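Local coordinates for protein putative transcriptional regulator, LysR family (Vibrio parahaemolyticus, PDB 3OXN) that probably acts as a DNA-binding transcriptional regulator of the LysR type, this chain being its LysR substrate-binding domain without the DNA-binding part, at residues C74-P79 against S195-A200; V91-L96 against K183-Q188; D111-H116 against I163-A168; E132-D137 against F187-F192. All blocks are in the same frame, centred on the assembly; numbering follows the deposited sequence.

Contact 1 of 4, residues C74-P79 against S195-A200; sequences CRPTGP and SMIWHA
Pro76 and Ile197 meet over one face of the mixed five-stranded sheet in one lobe of the LysR substrate-binding domain, a fold of the periplasmic-binding-protein type. The proline ring atom CG and the outermost methyl of the isoleucine, CD1, point toward each other. Ile197 brings that methyl forward on its long branch, CG1 lying anti to the carbonyl carbon (chi1 -38°). The same branch passes the thiol more distantly, Cys74 SG to Ile197 CG1 being 4.4 Å.

This meeting is set up by the strands beneath. Cys74 of strand 71-74 and Ser195 of strand 194-199 form an antiparallel, hydrogen-bonded pair, their CA atoms 5.6 Å apart. Cys74 N bonds to Ser195 O at 3.1 Å. In return Ser195 N bonds to Cys74 O at 2.9 Å, and the N-H...O angles of 145° and 136° show that neither bond is straight. Because the two residues are paired, they send their side chains to the same face of the sheet, and Ile197, two residues on, does likewise. Beyond the pair the chain 74-79 runs on as a loop, and Pro76 leans back over the neighbouring strand.

Helix 60-65 covers this face, with Leu60 on Cys74 and Pro76 and Leu64 on Ile197. On the opposite side of the strand, Met196, a selenomethionine, packs on Glu86 and Leu88 of the outer strand 83-89.

Ser195 adds a polar edge to the apolar cluster: its OG lies 3.5 Å from Pro76 CD and makes a weak bond to Cys74 O, 3.4 Å away.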
loop_
_atom_site.group_PDB
_atom_site.type_symbol
_atom_site.label_atom_id
_atom_site.label_comp_id
_atom_site.label_asym_id
_atom_site.label_seq_id
_atom_site.Cartn_x
_atom_site.Cartn_y
_atom_site.Cartn_z
ATOM N N CYS A 74 -12.361 -5.891 3.757
ATOM C CA CYS A 74 -12.437 -5.500 2.362
ATOM C C CYS A 74 -13.870 -5.441 1.880
ATOM O O CYS A 74 -14.800 -5.531 2.657
ATOM C CB CYS A 74 -11.718 -6.534 1.510
ATOM S SG CYS A 74 -12.591 -8.129 1.406
ATOM N N ARG A 75 -14.026 -5.298 0.568
ATOM C CA ARG A 75 -15.298 -5.520 -0.105
ATOM C C ARG A 75 -15.231 -6.831 -0.893
ATOM O O ARG A 75 -14.743 -6.854 -2.018
ATOM C CB ARG A 75 -15.578 -4.375 -1.066
ATOM C CG ARG A 75 -17.009 -4.306 -1.496
ATOM C CD ARG A 75 -17.196 -3.423 -2.711
ATOM N NE ARG A 75 -17.557 -4.214 -3.885
ATOM C CZ ARG A 75 -18.810 -4.490 -4.225
ATOM N NH1 ARG A 75 -19.816 -4.029 -3.481
ATOM N NH2 ARG A 75 -19.057 -5.219 -5.301
ATOM N N PRO A 76 -15.703 -7.936 -0.302
ATOM C CA PRO A 76 -15.719 -9.215 -1.023
ATOM C C PRO A 76 -16.409 -9.093 -2.374
ATOM O O PRO A 76 -17.576 -8.701 -2.423
ATOM C CB PRO A 76 -16.559 -10.115 -0.123
ATOM C CG PRO A 76 -16.428 -9.527 1.221
ATOM C CD PRO A 76 -16.299 -8.045 1.037
ATOM N N THR A 77 -15.706 -9.439 -3.448
ATOM C CA THR A 77 -16.272 -9.344 -4.795
ATOM C C THR A 77 -17.448 -10.306 -4.997
ATOM O O THR A 77 -17.959 -10.440 -6.104
ATOM C CB THR A 77 -15.195 -9.576 -5.910
ATOM O OG1 THR A 77 -14.473 -10.794 -5.659
ATOM C CG2 THR A 77 -14.204 -8.403 -5.976
ATOM N N GLY A 78 -17.869 -10.978 -3.929
ATOM C CA GLY A 78 -19.016 -11.872 -3.992
ATOM C C GLY A 78 -19.361 -12.527 -2.663
ATOM O O GLY A 78 -18.686 -12.301 -1.662
ATOM N N PRO A 79 -20.418 -13.350 -2.649
ATOM C CA PRO A 79 -20.850 -14.099 -1.461
ATOM C C PRO A 79 -19.701 -14.898 -0.853
ATOM O O PRO A 79 -18.947 -15.535 -1.581
ATOM C CB PRO A 79 -21.908 -15.055 -2.016
ATOM C CG PRO A 79 -22.411 -14.395 -3.247
ATOM C CD PRO A 79 -21.258 -13.638 -3.824
ATOM N N SER A 195 -16.528 -4.516 4.805
ATOM C CA SER A 195 -16.869 -5.545 5.787
ATOM C C SER A 195 -15.658 -6.231 6.420
ATOM O O SER A 195 -14.530 -6.060 5.988
ATOM C CB SER A 195 -17.807 -6.598 5.170
ATOM O OG SER A 195 -17.816 -6.533 3.763
HETATM N N MSE A 196 -15.914 -6.972 7.493
HETATM C CA MSE A 196 -14.928 -7.863 8.065
HETATM C C MSE A 196 -15.269 -9.235 7.555
HETATM O O MSE A 196 -16.442 -9.549 7.370
HETATM C CB MSE A 196 -15.027 -7.869 9.571
HETATM C CG MSE A 196 -14.533 -6.618 10.242
HETATM SE SE MSE A 196 -14.784 -6.792 12.190
HETATM C CE MSE A 196 -16.709 -7.126 12.239
ATOM N N ILE A 197 -14.253 -10.051 7.317
ATOM C CA ILE A 197 -14.489 -11.424 6.918
ATOM C C ILE A 197 -13.607 -12.330 7.741
ATOM O O ILE A 197 -12.440 -12.024 7.958
ATOM C CB ILE A 197 -14.199 -11.640 5.419
ATOM C CG1 ILE A 197 -14.646 -10.424 4.593
ATOM C CG2 ILE A 197 -14.853 -12.933 4.922
ATOM C CD1 ILE A 197 -16.120 -10.355 4.336
ATOM N N TRP A 198 -14.157 -13.446 8.205
ATOM C CA TRP A 198 -13.360 -14.403 8.956
ATOM C C TRP A 198 -13.853 -15.841 8.815
ATOM O O TRP A 198 -14.990 -16.091 8.424
ATOM C CB TRP A 198 -13.264 -14.007 10.439
ATOM C CG TRP A 198 -14.572 -14.039 11.159
ATOM C CD1 TRP A 198 -15.062 -15.060 11.898
ATOM C CD2 TRP A 198 -15.560 -13.001 11.199
ATOM N NE1 TRP A 198 -16.290 -14.730 12.403
ATOM C CE2 TRP A 198 -16.619 -13.463 11.985
ATOM C CE3 TRP A 198 -15.646 -11.713 10.648
ATOM C CZ2 TRP A 198 -17.759 -12.702 12.236
ATOM C CZ3 TRP A 198 -16.780 -10.953 10.895
ATOM C CH2 TRP A 198 -17.819 -11.450 11.682
ATOM N N HIS A 199 -12.969 -16.774 9.156
ATOM C CA HIS A 199 -13.280 -18.197 9.146
ATOM C C HIS A 199 -14.164 -18.578 10.344
ATOM O O HIS A 199 -14.005 -18.037 11.434
ATOM C CB HIS A 199 -11.970 -18.995 9.180
ATOM C CG HIS A 199 -12.082 -20.399 8.662
ATOM N ND1 HIS A 199 -12.515 -21.452 9.445
ATOM C CD2 HIS A 199 -11.771 -20.933 7.459
ATOM C CE1 HIS A 199 -12.482 -22.568 8.738
ATOM N NE2 HIS A 199 -12.032 -22.284 7.530
ATOM N N ALA A 200 -15.095 -19.506 10.138
ATOM C CA ALA A 200 -15.868 -20.062 11.238
ATOM C C ALA A 200 -14.928 -20.408 12.391
ATOM O O ALA A 200 -15.257 -20.218 13.567
ATOM C CB ALA A 200 -16.610 -21.291 10.779
#

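Contact 2 of 4, residues V91-L96 against K183-Q188; sequences VGVLCL and KPLPFQ
At the edge of the second sheet of this two-lobed fold, Cys95 of strand 93-98 and Lys183 of the outermost strand 180-183 make an antiparallel, hydrogen-bonded pair. Their CA atoms are 5.1 Å apart. Cys95 N reaches Lys183 O at 3.0 Å, and Lys183 N reaches Cys95 O, also at 3.0 Å. Both bonds bend, with N-H...O angles of 146° and 138°.

Further along the chain, Leu185 still holds on to strand 93-98 with a forked end. One methyl, CD1, lies on Val93 CG1, and the other, CD2, is 3.7 Å from Cys95 SG. At the branch point, Leu185 CG is 3.6 Å from Val93 O. The fork is carried there by a CG anti to the carbonyl carbon (chi1 -75°). Behind it, Leu185 CB sits 4.2 Å above the centre of the Phe187 ring. Tyr113 of helix 110-114 also borders Leu185 and Cys95, and on its other edge strand 93-98 is bonded to strand 163-167.

The chemistry is thus divided: backbone bonds fix the register at Lys183, whereas the Leu185 methyls meet strand 93-98 through apolar contacts, so the loop there probably relies on shape rather than on polar bonds.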
loop_
_atom_site.group_PDB
_atom_site.type_symbol
_atom_site.label_atom_id
_atom_site.label_comp_id
_atom_site.label_asym_id
_atom_site.label_seq_id
_atom_site.Cartn_x
_atom_site.Cartn_y
_atom_site.Cartn_z
ATOM N N VAL A 91 -18.451 2.730 2.193
ATOM C CA VAL A 91 -17.478 3.499 1.421
ATOM C C VAL A 91 -18.080 4.131 0.172
ATOM O O VAL A 91 -18.769 3.464 -0.606
ATOM C CB VAL A 91 -16.313 2.632 0.960
ATOM C CG1 VAL A 91 -15.113 3.509 0.638
ATOM C CG2 VAL A 91 -15.968 1.611 2.022
ATOM N N GLY A 92 -17.813 5.419 -0.014
ATOM C CA GLY A 92 -18.188 6.108 -1.236
ATOM C C GLY A 92 -16.944 6.593 -1.956
ATOM O O GLY A 92 -15.857 6.595 -1.373
ATOM N N VAL A 93 -17.100 7.011 -3.213
ATOM C CA VAL A 93 -15.953 7.441 -4.027
ATOM C C VAL A 93 -15.900 8.956 -4.284
ATOM O O VAL A 93 -16.928 9.595 -4.485
ATOM C CB VAL A 93 -15.850 6.630 -5.349
ATOM C CG1 VAL A 93 -15.292 7.478 -6.465
ATOM C CG2 VAL A 93 -14.981 5.424 -5.132
ATOM N N LEU A 94 -14.698 9.526 -4.268
ATOM C CA LEU A 94 -14.538 10.968 -4.360
ATOM C C LEU A 94 -13.328 11.288 -5.251
ATOM O O LEU A 94 -12.483 10.434 -5.467
ATOM C CB LEU A 94 -14.338 11.527 -2.952
ATOM C CG LEU A 94 -15.248 12.658 -2.460
ATOM C CD1 LEU A 94 -16.718 12.387 -2.770
ATOM C CD2 LEU A 94 -15.047 12.884 -0.968
ATOM N N CYS A 95 -13.242 12.508 -5.769
ATOM C CA CYS A 95 -12.135 12.902 -6.638
ATOM C C CYS A 95 -11.165 13.865 -5.976
ATOM O O CYS A 95 -11.551 14.656 -5.114
ATOM C CB CYS A 95 -12.669 13.530 -7.914
ATOM S SG CYS A 95 -13.563 12.324 -8.856
ATOM N N LEU A 96 -9.910 13.811 -6.404
ATOM C CA LEU A 96 -8.867 14.666 -5.868
ATOM C C LEU A 96 -8.202 15.389 -7.020
ATOM O O LEU A 96 -7.738 14.752 -7.964
ATOM C CB LEU A 96 -7.834 13.812 -5.132
ATOM C CG LEU A 96 -7.751 13.719 -3.596
ATOM C CD1 LEU A 96 -9.032 14.125 -2.886
ATOM C CD2 LEU A 96 -7.295 12.323 -3.161
ATOM N N LYS A 183 -13.482 17.003 -5.359
ATOM C CA LYS A 183 -14.724 17.243 -6.091
ATOM C C LYS A 183 -15.585 15.974 -6.090
ATOM O O LYS A 183 -15.062 14.882 -6.253
ATOM C CB LYS A 183 -14.410 17.686 -7.518
ATOM C CG LYS A 183 -13.489 18.894 -7.587
ATOM C CD LYS A 183 -14.271 20.182 -7.719
ATOM C CE LYS A 183 -13.599 21.349 -6.981
ATOM N NZ LYS A 183 -13.781 21.269 -5.484
ATOM N N PRO A 184 -16.906 16.105 -5.882
ATOM C CA PRO A 184 -17.774 14.923 -5.981
ATOM C C PRO A 184 -17.725 14.271 -7.373
ATOM O O PRO A 184 -17.298 14.892 -8.352
ATOM C CB PRO A 184 -19.167 15.493 -5.736
ATOM C CG PRO A 184 -18.945 16.730 -4.946
ATOM C CD PRO A 184 -17.624 17.291 -5.386
ATOM N N LEU A 185 -18.146 13.012 -7.453
ATOM C CA LEU A 185 -18.291 12.337 -8.728
ATOM C C LEU A 185 -19.447 12.975 -9.467
ATOM O O LEU A 185 -20.558 13.011 -8.941
ATOM C CB LEU A 185 -18.618 10.869 -8.501
ATOM C CG LEU A 185 -17.495 9.960 -8.041
ATOM C CD1 LEU A 185 -18.077 8.596 -7.750
ATOM C CD2 LEU A 185 -16.408 9.903 -9.101
ATOM N N PRO A 186 -19.205 13.452 -10.701
ATOM C CA PRO A 186 -20.209 14.170 -11.479
ATOM C C PRO A 186 -21.272 13.223 -11.984
ATOM O O PRO A 186 -21.828 13.460 -13.055
ATOM C CB PRO A 186 -19.420 14.701 -12.678
ATOM C CG PRO A 186 -18.004 14.364 -12.429
ATOM C CD PRO A 186 -18.001 13.209 -11.497
ATOM N N PHE A 187 -21.527 12.149 -11.245
ATOM C CA PHE A 187 -22.608 11.241 -11.594
ATOM C C PHE A 187 -23.191 10.543 -10.377
ATOM O O PHE A 187 -22.665 10.651 -9.268
ATOM C CB PHE A 187 -22.179 10.223 -12.662
ATOM C CG PHE A 187 -20.956 9.428 -12.301
ATOM C CD1 PHE A 187 -21.063 8.254 -11.570
ATOM C CD2 PHE A 187 -19.697 9.840 -12.711
ATOM C CE1 PHE A 187 -19.926 7.506 -11.256
ATOM C CE2 PHE A 187 -18.552 9.092 -12.400
ATOM C CZ PHE A 187 -18.669 7.929 -11.674
ATOM N N GLN A 188 -24.303 9.852 -10.592
ATOM C CA GLN A 188 -24.950 9.126 -9.524
ATOM C C GLN A 188 -24.164 7.859 -9.324
ATOM O O GLN A 188 -23.984 7.079 -10.261
ATOM C CB GLN A 188 -26.399 8.786 -9.879
ATOM C CG GLN A 188 -27.239 8.351 -8.672
ATOM C CD GLN A 188 -28.245 7.253 -9.008
ATOM O OE1 GLN A 188 -28.779 7.199 -10.122
ATOM N NE2 GLN A 188 -28.501 6.366 -8.042
#

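Contact 3 of 4, residues D111-H116 against I163-A168; sequences DDYLSH and IITVPA
The Tyr113 ring has Thr165 OG1 at its edge, near the ring plane, and the CG2 methyl of Ile163 approaching obliquely, 4.1 Å from Tyr113 CE2. His118 meets the same ring in an edge-to-face arrangement. The His116 ring has the backbone oxygen of Asp112 at its edge and in its plane; Ile163 CD1 comes to it obliquely, and the ring of His101 meets it with the planes at about 45°.

At the far end of the tyrosine, Tyr113 OH and Thr165 OG1 are hydrogen-bonded at 3.1 Å, with either hydroxyl able to be the donor. The two side chains cross at about a right angle. Tyr113 has CG anti to its own backbone nitrogen (chi1 -171°); this carries the ring out toward the strand, and the hydroxyl at its far end meets the threonine.

The contact is helix-on-sheet packing within an alpha/beta lobe of the periplasmic-binding-protein type. Helix 110-114 lies against strand 163-167, which is bonded to strand 117-120 on one edge and to strand 93-98 on the other. Alternate strand residues, Ile163 and Thr165, point toward the helix, while Ile164 and Val166 point to the other side of the sheet.

Ile163 reaches both Tyr113 in the helix and His116 in the loop that follows. Its CG2 branch faces the tyrosine, and the longer branch carries CD1 to within 3.5 Å of His116 CB, the isoleucine and histidine side chains crossing nearly perpendicularly. Within 111-116, Ser115 N bonds to Asp112 O at 3.1 Å.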
loop_
_atom_site.group_PDB
_atom_site.type_symbol
_atom_site.label_atom_id
_atom_site.label_comp_id
_atom_site.label_asym_id
_atom_site.label_seq_id
_atom_site.Cartn_x
_atom_site.Cartn_y
_atom_site.Cartn_z
ATOM N N ASP A 111 -19.204 16.195 -18.127
ATOM C CA ASP A 111 -18.360 16.452 -19.273
ATOM C C ASP A 111 -16.934 16.739 -18.840
ATOM O O ASP A 111 -16.012 16.144 -19.369
ATOM C CB ASP A 111 -18.861 17.595 -20.154
ATOM C CG ASP A 111 -17.860 17.942 -21.260
ATOM O OD1 ASP A 111 -17.432 17.014 -21.995
ATOM O OD2 ASP A 111 -17.479 19.131 -21.385
ATOM N N ASP A 112 -16.738 17.639 -17.886
ATOM C CA ASP A 112 -15.377 17.964 -17.461
ATOM C C ASP A 112 -14.651 16.704 -17.018
ATOM O O ASP A 112 -13.496 16.468 -17.393
ATOM C CB ASP A 112 -15.380 18.977 -16.318
ATOM C CG ASP A 112 -16.239 20.193 -16.612
ATOM O OD1 ASP A 112 -17.487 20.057 -16.658
ATOM O OD2 ASP A 112 -15.652 21.284 -16.784
ATOM N N TYR A 113 -15.332 15.898 -16.213
ATOM C CA TYR A 113 -14.774 14.637 -15.747
ATOM C C TYR A 113 -14.265 13.818 -16.945
ATOM O O TYR A 113 -13.098 13.407 -16.991
ATOM C CB TYR A 113 -15.843 13.875 -14.956
ATOM C CG TYR A 113 -15.370 12.639 -14.230
ATOM C CD1 TYR A 113 -15.636 11.378 -14.727
ATOM C CD2 TYR A 113 -14.675 12.738 -13.031
ATOM C CE1 TYR A 113 -15.215 10.253 -14.065
ATOM C CE2 TYR A 113 -14.245 11.626 -12.359
ATOM C CZ TYR A 113 -14.514 10.376 -12.878
ATOM O OH TYR A 113 -14.074 9.239 -12.218
ATOM N N LEU A 114 -15.139 13.619 -17.927
ATOM C CA LEU A 114 -14.847 12.797 -19.102
ATOM C C LEU A 114 -13.805 13.366 -20.089
ATOM O O LEU A 114 -13.424 12.678 -21.037
ATOM C CB LEU A 114 -16.145 12.464 -19.848
ATOM C CG LEU A 114 -16.863 11.173 -19.439
ATOM C CD1 LEU A 114 -16.648 10.837 -17.984
ATOM C CD2 LEU A 114 -18.345 11.274 -19.748
ATOM N N SER A 115 -13.337 14.594 -19.868
ATOM C CA SER A 115 -12.372 15.215 -20.776
ATOM C C SER A 115 -10.952 15.202 -20.246
ATOM O O SER A 115 -10.063 15.768 -20.865
ATOM C CB SER A 115 -12.722 16.686 -21.038
ATOM O OG SER A 115 -14.067 16.975 -20.730
ATOM N N HIS A 116 -10.732 14.603 -19.085
ATOM C CA HIS A 116 -9.428 14.712 -18.437
ATOM C C HIS A 116 -8.816 13.344 -18.148
ATOM O O HIS A 116 -9.547 12.351 -18.017
ATOM C CB HIS A 116 -9.549 15.517 -17.135
ATOM C CG HIS A 116 -9.713 16.991 -17.338
ATOM N ND1 HIS A 116 -8.651 17.870 -17.300
ATOM C CD2 HIS A 116 -10.814 17.742 -17.564
ATOM C CE1 HIS A 116 -9.091 19.101 -17.502
ATOM N NE2 HIS A 116 -10.401 19.051 -17.667
ATOM N N ILE A 163 -7.343 13.731 -12.788
ATOM C CA ILE A 163 -8.349 13.666 -11.746
ATOM C C ILE A 163 -8.188 12.323 -11.045
ATOM O O ILE A 163 -8.359 11.254 -11.659
ATOM C CB ILE A 163 -9.768 13.787 -12.320
ATOM C CG1 ILE A 163 -9.977 15.159 -12.960
ATOM C CG2 ILE A 163 -10.804 13.540 -11.242
ATOM C CD1 ILE A 163 -11.083 15.163 -13.973
ATOM N N ILE A 164 -7.846 12.392 -9.761
ATOM C CA ILE A 164 -7.555 11.209 -8.960
ATOM C C ILE A 164 -8.816 10.674 -8.286
ATOM O O ILE A 164 -9.292 11.270 -7.328
ATOM C CB ILE A 164 -6.513 11.523 -7.852
ATOM C CG1 ILE A 164 -5.166 11.938 -8.447
ATOM C CG2 ILE A 164 -6.297 10.319 -6.986
ATOM C CD1 ILE A 164 -5.139 13.361 -8.973
ATOM N N THR A 165 -9.365 9.563 -8.768
ATOM C CA THR A 165 -10.508 8.957 -8.083
ATOM C C THR A 165 -10.043 8.102 -6.916
ATOM O O THR A 165 -9.045 7.404 -7.019
ATOM C CB THR A 165 -11.336 8.080 -9.010
ATOM O OG1 THR A 165 -11.871 8.876 -10.077
ATOM C CG2 THR A 165 -12.462 7.435 -8.216
ATOM N N VAL A 166 -10.768 8.151 -5.806
ATOM C CA VAL A 166 -10.360 7.457 -4.582
ATOM C C VAL A 166 -11.569 7.242 -3.700
ATOM O O VAL A 166 -12.523 8.022 -3.768
ATOM C CB VAL A 166 -9.401 8.310 -3.739
ATOM C CG1 VAL A 166 -7.983 8.193 -4.228
ATOM C CG2 VAL A 166 -9.873 9.749 -3.710
ATOM N N PRO A 167 -11.524 6.203 -2.841
ATOM C CA PRO A 167 -12.555 6.047 -1.807
ATOM C C PRO A 167 -12.679 7.348 -1.008
ATOM O O PRO A 167 -11.647 7.911 -0.632
ATOM C CB PRO A 167 -11.998 4.925 -0.919
ATOM C CG PRO A 167 -11.072 4.188 -1.769
ATOM C CD PRO A 167 -10.461 5.192 -2.714
ATOM N N ALA A 168 -13.908 7.803 -0.762
ATOM C CA ALA A 168 -14.174 9.103 -0.139
ATOM C C ALA A 168 -13.256 9.497 1.023
ATOM O O ALA A 168 -12.648 10.572 1.002
ATOM C CB ALA A 168 -15.613 9.168 0.309
#

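Contact 4 of 4, residues E132-D137 against F187-F192; sequences EQALID and FQFTPF
Ala134 and Leu135, where helix 125-134 gives way to the following loop, pack on Phe187 and Phe189 of the loop that leads from strand 180-183 to strand 194-199 and so from one lobe of the periplasmic-binding-protein-like fold back to the other.

The first interaction is a CH-pi contact. Leu135 CD1 stands over one face of the Phe187 ring, 3.3 Å from its centroid and 16° off the ring normal, so the approach is from nearly straight above, shifted somewhat toward the rim. The two side chains cross at about a right angle. Phe187 has CG between its backbone nitrogen and carbonyl carbon (chi1 55°), and from there the ring points toward Ala134 and Leu135.

The second kind is plain apolar packing. Ala134 CB touches both aromatics: it comes obliquely to Phe187, 3.9 Å from CE1, and it lies at the edge of Phe189, near that ring's plane. Ile131, one turn earlier in the helix, also touches both phenylalanines.

Among the charged groups, Glu132 points away from the loop and makes salt bridges with Lys128 and Arg141; Arg141 also touches Leu135. At the joint between the two rings, Ala134 CB is 4.0 Å from Phe189 CD1.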
loop_
_atom_site.group_PDB
_atom_site.type_symbol
_atom_site.label_atom_id
_atom_site.label_comp_id
_atom_site.label_asym_id
_atom_site.label_seq_id
_atom_site.Cartn_x
_atom_site.Cartn_y
_atom_site.Cartn_z
ATOM N N GLU A 132 -17.388 1.574 -13.449
ATOM C CA GLU A 132 -17.363 1.353 -14.871
ATOM C C GLU A 132 -18.798 1.133 -15.310
ATOM O O GLU A 132 -19.215 1.570 -16.387
ATOM C CB GLU A 132 -16.513 0.135 -15.186
ATOM C CG GLU A 132 -15.417 0.424 -16.183
ATOM C CD GLU A 132 -14.277 1.224 -15.581
ATOM O OE1 GLU A 132 -13.098 0.844 -15.786
ATOM O OE2 GLU A 132 -14.560 2.225 -14.894
ATOM N N GLN A 133 -19.561 0.481 -14.440
ATOM C CA GLN A 133 -20.948 0.136 -14.716
ATOM C C GLN A 133 -21.894 1.329 -14.524
ATOM O O GLN A 133 -23.032 1.333 -15.019
ATOM C CB GLN A 133 -21.359 -1.033 -13.829
ATOM C CG GLN A 133 -22.713 -1.589 -14.152
ATOM C CD GLN A 133 -22.994 -1.636 -15.645
ATOM O OE1 GLN A 133 -24.101 -1.305 -16.074
ATOM N NE2 GLN A 133 -21.994 -2.042 -16.446
ATOM N N ALA A 134 -21.412 2.342 -13.804
ATOM C CA ALA A 134 -22.179 3.557 -13.546
ATOM C C ALA A 134 -21.917 4.530 -14.677
ATOM O O ALA A 134 -22.754 5.365 -15.011
ATOM C CB ALA A 134 -21.760 4.161 -12.231
ATOM N N LEU A 135 -20.729 4.402 -15.259
ATOM C CA LEU A 135 -20.331 5.190 -16.412
ATOM C C LEU A 135 -20.537 4.409 -17.710
ATOM O O LEU A 135 -19.946 4.750 -18.724
ATOM C CB LEU A 135 -18.865 5.593 -16.272
ATOM C CG LEU A 135 -18.544 7.038 -15.917
ATOM C CD1 LEU A 135 -19.662 7.670 -15.158
ATOM C CD2 LEU A 135 -17.249 7.108 -15.135
ATOM N N ILE A 136 -21.379 3.376 -17.674
ATOM C CA ILE A 136 -21.511 2.435 -18.788
ATOM C C ILE A 136 -22.060 3.035 -20.083
ATOM O O ILE A 136 -21.806 2.503 -21.160
ATOM C CB ILE A 136 -22.336 1.178 -18.406
ATOM C CG1 ILE A 136 -22.038 0.021 -19.354
ATOM C CG2 ILE A 136 -23.816 1.464 -18.451
ATOM C CD1 ILE A 136 -20.689 -0.576 -19.199
ATOM N N ASP A 137 -22.800 4.137 -19.988
ATOM C CA ASP A 137 -23.421 4.762 -21.161
ATOM C C ASP A 137 -22.692 6.019 -21.602
ATOM O O ASP A 137 -23.219 6.799 -22.390
ATOM C CB ASP A 137 -24.883 5.137 -20.871
ATOM C CG ASP A 137 -25.796 3.919 -20.731
ATOM O OD1 ASP A 137 -25.595 2.928 -21.480
ATOM O OD2 ASP A 137 -26.723 3.966 -19.879
ATOM N N PHE A 187 -21.527 12.149 -11.245
ATOM C CA PHE A 187 -22.608 11.241 -11.594
ATOM C C PHE A 187 -23.191 10.543 -10.377
ATOM O O PHE A 187 -22.665 10.651 -9.268
ATOM C CB PHE A 187 -22.179 10.223 -12.662
ATOM C CG PHE A 187 -20.956 9.428 -12.301
ATOM C CD1 PHE A 187 -21.063 8.254 -11.570
ATOM C CD2 PHE A 187 -19.697 9.840 -12.711
ATOM C CE1 PHE A 187 -19.926 7.506 -11.256
ATOM C CE2 PHE A 187 -18.552 9.092 -12.400
ATOM C CZ PHE A 187 -18.669 7.929 -11.674
ATOM N N GLN A 188 -24.303 9.852 -10.592
ATOM C CA GLN A 188 -24.950 9.126 -9.524
ATOM C C GLN A 188 -24.164 7.859 -9.324
ATOM O O GLN A 188 -23.984 7.079 -10.261
ATOM C CB GLN A 188 -26.399 8.786 -9.879
ATOM C CG GLN A 188 -27.239 8.351 -8.672
ATOM C CD GLN A 188 -28.245 7.253 -9.008
ATOM O OE1 GLN A 188 -28.779 7.199 -10.122
ATOM N NE2 GLN A 188 -28.501 6.366 -8.042
ATOM N N PHE A 189 -23.678 7.675 -8.106
ATOM C CA PHE A 189 -22.915 6.492 -7.741
ATOM C C PHE A 189 -23.263 6.172 -6.302
ATOM O O PHE A 189 -23.150 7.025 -5.419
ATOM C CB PHE A 189 -21.410 6.742 -7.885
ATOM C CG PHE A 189 -20.561 5.547 -7.561
ATOM C CD1 PHE A 189 -20.415 4.517 -8.477
ATOM C CD2 PHE A 189 -19.906 5.458 -6.342
ATOM C CE1 PHE A 189 -19.655 3.414 -8.180
ATOM C CE2 PHE A 189 -19.131 4.358 -6.034
ATOM C CZ PHE A 189 -19.006 3.328 -6.962
ATOM N N THR A 190 -23.695 4.940 -6.072
ATOM C CA THR A 190 -24.252 4.560 -4.785
ATOM C C THR A 190 -23.219 3.809 -3.941
ATOM O O THR A 190 -22.783 2.719 -4.303
ATOM C CB THR A 190 -25.542 3.722 -4.978
ATOM O OG1 THR A 190 -26.369 4.335 -5.986
ATOM C CG2 THR A 190 -26.317 3.624 -3.671
ATOM N N PRO A 191 -22.816 4.405 -2.811
ATOM C CA PRO A 191 -21.844 3.791 -1.899
ATOM C C PRO A 191 -21.940 2.259 -1.828
ATOM O O PRO A 191 -23.035 1.700 -1.663
ATOM C CB PRO A 191 -22.212 4.412 -0.542
ATOM C CG PRO A 191 -22.676 5.783 -0.904
ATOM C CD PRO A 191 -23.327 5.684 -2.285
ATOM N N PHE A 192 -20.789 1.603 -1.979
ATOM C CA PHE A 192 -20.664 0.178 -1.723
ATOM C C PHE A 192 -20.398 0.036 -0.252
ATOM O O PHE A 192 -20.198 1.040 0.426
ATOM C CB PHE A 192 -19.520 -0.443 -2.538
ATOM C CG PHE A 192 -18.177 0.260 -2.407
ATOM C CD1 PHE A 192 -17.270 -0.110 -1.425
ATOM C CD2 PHE A 192 -17.791 1.231 -3.314
ATOM C CE1 PHE A 192 -16.004 0.511 -1.327
ATOM C CE2 PHE A 192 -16.530 1.855 -3.217
ATOM C CZ PHE A 192 -15.641 1.494 -2.222
#

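Contacts 1 and 3 are buried, contact 2 is partly so, and contact 4 lies at the surface. Contact 1 belongs to the sheet of one lobe, with its centre 22 to 28 Å from those of the other three; it touches contact 4 through Arg75 packing on Phe192 and does not touch contacts 2 and 3. Contacts 2 and 3 use neighbouring strands, 93-98 and 163-167, of the other sheet, their centres 8 Å apart. Contacts 2 and 4 share Phe187 and Gln188, and the Tyr113 ring of contact 3 packs on Leu135 and Phe187. Backbone pairing marks contacts 1 and 2, a hydroxyl pair contact 3, and apolar and CH-pi packing contact 4.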